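Local coordinates for conserved protein (Geobacillus kaustophilus, PDB 2PCS), which is of unknown function but belongs to the CoxG family of the Bet v 1-like clan and probably binds a ligand between its curved sheet and long helix, at residues Pro86-Asp96 / Thr108-Val119. Sequence-based numbering, arbitrary orientation.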
loop_
_atom_site.group_PDB
_atom_site.type_symbol
_atom_site.label_atom_id
_atom_site.label_comp_id
_atom_site.label_asym_id
_atom_site.label_seq_id
_atom_site.Cartn_x
_atom_site.Cartn_y
_atom_site.Cartn_z
ATOM N N PRO A 86 -7.238 13.815 11.832
ATOM C CA PRO A 86 -6.740 14.784 10.828
ATOM C C PRO A 86 -7.470 14.786 9.513
ATOM O O PRO A 86 -7.299 15.736 8.718
ATOM C CB PRO A 86 -5.248 14.430 10.650
ATOM C CG PRO A 86 -4.932 13.361 11.748
ATOM C CD PRO A 86 -6.286 12.703 12.032
ATOM N N GLY A 87 -8.318 13.794 9.266
ATOM C CA GLY A 87 -9.132 13.830 8.043
ATOM C C GLY A 87 -9.342 12.443 7.459
ATOM O O GLY A 87 -9.261 11.432 8.161
ATOM N N PHE A 88 -9.665 12.393 6.177
ATOM C CA PHE A 88 -10.000 11.132 5.554
ATOM C C PHE A 88 -9.370 10.959 4.121
ATOM O O PHE A 88 -8.961 11.952 3.430
ATOM C CB PHE A 88 -11.531 10.912 5.530
ATOM C CG PHE A 88 -12.251 11.838 4.610
ATOM C CD1 PHE A 88 -12.598 13.108 5.029
ATOM C CD2 PHE A 88 -12.511 11.467 3.317
ATOM C CE1 PHE A 88 -13.261 13.974 4.212
ATOM C CE2 PHE A 88 -13.178 12.343 2.445
ATOM C CZ PHE A 88 -13.586 13.605 2.894
ATOM N N VAL A 89 -9.391 9.688 3.705
ATOM C CA VAL A 89 -8.823 9.160 2.454
ATOM C C VAL A 89 -9.733 8.061 1.844
ATOM O O VAL A 89 -9.919 6.993 2.423
ATOM C CB VAL A 89 -7.435 8.473 2.712
ATOM C CG1 VAL A 89 -6.861 7.971 1.413
ATOM C CG2 VAL A 89 -6.418 9.455 3.342
ATOM N N ASN A 90 -10.284 8.325 0.675
ATOM C CA ASN A 90 -10.858 7.257 -0.118
ATOM C C ASN A 90 -9.969 6.954 -1.349
ATOM O O ASN A 90 -9.717 7.823 -2.175
ATOM C CB ASN A 90 -12.276 7.654 -0.549
ATOM C CG ASN A 90 -13.153 7.967 0.633
ATOM O OD1 ASN A 90 -13.126 7.232 1.660
ATOM N ND2 ASN A 90 -13.888 9.096 0.547
ATOM N N ALA A 91 -9.514 5.716 -1.456
ATOM C CA ALA A 91 -8.567 5.349 -2.486
ATOM C C ALA A 91 -8.872 4.007 -3.209
ATOM O O ALA A 91 -9.364 3.070 -2.625
ATOM C CB ALA A 91 -7.173 5.314 -1.865
ATOM N N GLU A 92 -8.539 3.931 -4.482
ATOM C CA GLU A 92 -8.438 2.638 -5.168
ATOM C C GLU A 92 -7.069 2.519 -5.849
ATOM O O GLU A 92 -6.479 3.535 -6.285
ATOM C CB GLU A 92 -9.627 2.383 -6.154
ATOM C CG GLU A 92 -10.056 3.618 -6.926
ATOM C CD GLU A 92 -11.219 3.405 -7.944
ATOM O OE1 GLU A 92 -11.164 4.102 -9.014
ATOM O OE2 GLU A 92 -12.190 2.595 -7.672
ATOM N N GLY A 93 -6.552 1.298 -5.903
ATOM C CA GLY A 93 -5.343 1.039 -6.647
ATOM C C GLY A 93 -5.449 -0.249 -7.394
ATOM O O GLY A 93 -6.305 -1.086 -7.078
ATOM N N VAL A 94 -4.567 -0.410 -8.380
ATOM C CA VAL A 94 -4.416 -1.628 -9.155
ATOM C C VAL A 94 -2.949 -2.042 -9.109
ATOM O O VAL A 94 -2.036 -1.224 -9.305
ATOM C CB VAL A 94 -4.803 -1.404 -10.625
ATOM C CG1 VAL A 94 -4.805 -2.714 -11.375
ATOM C CG2 VAL A 94 -6.193 -0.682 -10.775
ATOM N N ILE A 95 -2.713 -3.321 -8.834
ATOM C CA ILE A 95 -1.383 -3.860 -8.824
ATOM C C ILE A 95 -1.235 -5.018 -9.861
ATOM O O ILE A 95 -2.047 -5.952 -9.898
ATOM C CB ILE A 95 -1.036 -4.388 -7.435
ATOM C CG1 ILE A 95 -0.927 -3.252 -6.396
ATOM C CG2 ILE A 95 0.231 -5.168 -7.432
ATOM C CD1 ILE A 95 -2.226 -2.879 -5.828
ATOM N N ASP A 96 -0.149 -4.971 -10.635
ATOM C CA ASP A 96 0.171 -6.017 -11.600
ATOM C C ASP A 96 1.599 -6.490 -11.360
ATOM O O ASP A 96 2.515 -5.666 -11.124
ATOM C CB ASP A 96 -0.015 -5.489 -13.013
ATOM C CG ASP A 96 -1.495 -5.278 -13.363
ATOM O OD1 ASP A 96 -2.243 -6.273 -13.416
ATOM O OD2 ASP A 96 -1.934 -4.112 -13.595
ATOM N N THR A 108 3.902 -2.772 -10.832
ATOM C CA THR A 108 3.383 -1.483 -11.273
ATOM C C THR A 108 2.067 -1.150 -10.578
ATOM O O THR A 108 1.398 -2.061 -10.098
ATOM C CB THR A 108 3.191 -1.473 -12.801
ATOM O OG1 THR A 108 2.246 -2.481 -13.174
ATOM C CG2 THR A 108 4.468 -1.913 -13.502
ATOM N N TYR A 109 1.890 -0.160 -10.418
ATOM C CA TYR A 109 0.676 0.196 -9.709
ATOM C C TYR A 109 0.172 1.510 -10.224
ATOM O O TYR A 109 0.905 2.313 -10.816
ATOM C CB TYR A 109 0.840 0.208 -8.176
ATOM C CG TYR A 109 1.792 1.286 -7.705
ATOM C CD1 TYR A 109 3.153 1.004 -7.456
ATOM C CD2 TYR A 109 1.356 2.594 -7.538
ATOM C CE1 TYR A 109 4.035 2.032 -7.123
ATOM C CE2 TYR A 109 2.197 3.589 -7.166
ATOM C CZ TYR A 109 3.530 3.306 -6.931
ATOM O OH TYR A 109 4.361 4.344 -6.534
ATOM N N THR A 110 -1.070 1.747 -9.889
ATOM C CA THR A 110 -1.783 2.905 -10.280
ATOM C C THR A 110 -2.643 3.137 -9.024
ATOM O O THR A 110 -3.049 2.171 -8.340
ATOM C CB THR A 110 -2.556 2.466 -11.500
ATOM O OG1 THR A 110 -2.254 3.255 -12.656
ATOM C CG2 THR A 110 -3.967 2.266 -11.254
ATOM N N TYR A 111 -2.846 4.391 -8.634
ATOM C CA TYR A 111 -3.797 4.646 -7.545
ATOM C C TYR A 111 -4.500 5.961 -7.702
ATOM O O TYR A 111 -4.054 6.846 -8.402
ATOM C CB TYR A 111 -3.172 4.515 -6.149
ATOM C CG TYR A 111 -2.303 5.656 -5.772
ATOM C CD1 TYR A 111 -0.915 5.553 -5.890
ATOM C CD2 TYR A 111 -2.861 6.883 -5.355
ATOM C CE1 TYR A 111 -0.117 6.616 -5.577
ATOM C CE2 TYR A 111 -2.043 7.978 -5.038
ATOM C CZ TYR A 111 -0.702 7.818 -5.145
ATOM O OH TYR A 111 0.103 8.867 -4.840
ATOM N N SER A 112 -5.603 6.081 -6.986
ATOM C CA SER A 112 -6.452 7.229 -7.116
ATOM C C SER A 112 -7.083 7.478 -5.746
ATOM O O SER A 112 -7.773 6.579 -5.205
ATOM C CB SER A 112 -7.492 6.887 -8.183
ATOM O OG SER A 112 -7.896 8.052 -8.827
ATOM N N ALA A 113 -6.818 8.659 -5.166
ATOM C CA ALA A 113 -7.246 8.969 -3.788
ATOM C C ALA A 113 -7.914 10.316 -3.616
ATOM O O ALA A 113 -7.359 11.352 -3.966
ATOM C CB ALA A 113 -6.059 8.873 -2.778
ATOM N N GLU A 114 -9.070 10.295 -2.980
ATOM C CA GLU A 114 -9.729 11.514 -2.485
ATOM C C GLU A 114 -9.288 11.715 -1.027
ATOM O O GLU A 114 -9.447 10.824 -0.213
ATOM C CB GLU A 114 -11.259 11.373 -2.650
ATOM C CG GLU A 114 -12.110 12.198 -1.680
ATOM C CD GLU A 114 -13.602 11.740 -1.628
ATOM O OE1 GLU A 114 -13.891 10.516 -1.465
ATOM O OE2 GLU A 114 -14.491 12.628 -1.746
ATOM N N VAL A 115 -8.646 12.845 -0.738
ATOM C CA VAL A 115 -8.164 13.164 0.620
ATOM C C VAL A 115 -8.915 14.386 1.140
ATOM O O VAL A 115 -9.020 15.384 0.443
ATOM C CB VAL A 115 -6.625 13.434 0.677
ATOM C CG1 VAL A 115 -6.104 13.508 2.143
ATOM C CG2 VAL A 115 -5.847 12.375 -0.090
ATOM N N GLY A 116 -9.459 14.300 2.355
ATOM C CA GLY A 116 -10.257 15.414 2.924
ATOM C C GLY A 116 -9.820 15.680 4.352
ATOM O O GLY A 116 -8.999 14.922 4.909
ATOM N N GLY A 117 -10.378 16.752 4.938
ATOM C CA GLY A 117 -10.123 17.175 6.298
ATOM C C GLY A 117 -8.973 18.147 6.378
ATOM O O GLY A 117 -8.483 18.620 5.355
ATOM N N LYS A 118 -8.510 18.433 7.594
ATOM C CA LYS A 118 -7.487 19.462 7.736
ATOM C C LYS A 118 -6.194 19.025 6.965
ATOM O O LYS A 118 -5.506 19.850 6.372
ATOM C CB LYS A 118 -7.244 19.923 9.192
ATOM C CG LYS A 118 -6.721 18.860 10.155
ATOM C CD LYS A 118 -6.506 19.356 11.623
ATOM C CE LYS A 118 -5.764 20.711 11.666
ATOM N NZ LYS A 118 -5.351 21.114 13.076
ATOM N N VAL A 119 -5.948 17.724 6.912
ATOM C CA VAL A 119 -4.757 17.184 6.296
ATOM C C VAL A 119 -4.709 17.431 4.791
ATOM O O VAL A 119 -3.625 17.381 4.207
ATOM C CB VAL A 119 -4.606 15.656 6.602
ATOM C CG1 VAL A 119 -5.539 14.805 5.707
ATOM C CG2 VAL A 119 -3.150 15.222 6.481
HETATM O O HOH W 1 4.075 -5.205 -13.855
#
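Glu-114 reaches across to the neighbouring strand, where its OE1 takes a nearly straight hydrogen bond from Asn-90 ND2; the modelled 2.5 Å is shorter than is likely, and its exact length is doubtful. The two side chains run side by side in the same direction, with amide and carboxylate planes turned 63° apart. CG of Glu-114 is anti to the backbone N (chi1 154°), and the extended chain beyond it brings the carboxylate also to the edge of the Phe-88 ring, CD lying 4.1 Å from CE2. OD1 of Asn-90 accepts from Asn-81, so this one amide probably links strands 75-84, 87-99 and 104-116. Phe-88 has CG set between its backbone N and carbonyl carbon (chi1 69°), which lays the ring over the backbone of Gly-116: CA of Gly-116 makes a CH-pi contact over the ring face, 3.9 Å from the centroid. The backbones carrying these side chains, in strands 87-99 and 104-116, form an antiparallel beta hairpin within the sheet that wraps round helix 124-148, the helix-grip layout of Bet v 1-like proteins. Hydrogen-bonded pairs from Phe-88 with Gly-116 to Asp-96 with Thr-108 alternate with non-hydrogen-bonded ones; Asp-96 N to Thr-108 O is a weak link at 3.3 Å. On the face shared with Glu-114, Val-94 CG2 meets Thr-110 CG2 at 3.7 Å. The other face carries Ala-91 against Ala-113, CB to CB 3.8 Å, together with Tyr-109 and Tyr-111, whose rings lead away from strand 87-99 to Ile-135 of the helix; Tyr-111 also lies close to a bound, unidentified ligand. Beyond the Phe-88 and Gly-116 pair the chain turns at Gly-117, and Val-119 N donates to Pro-86 O at 3.0 Å.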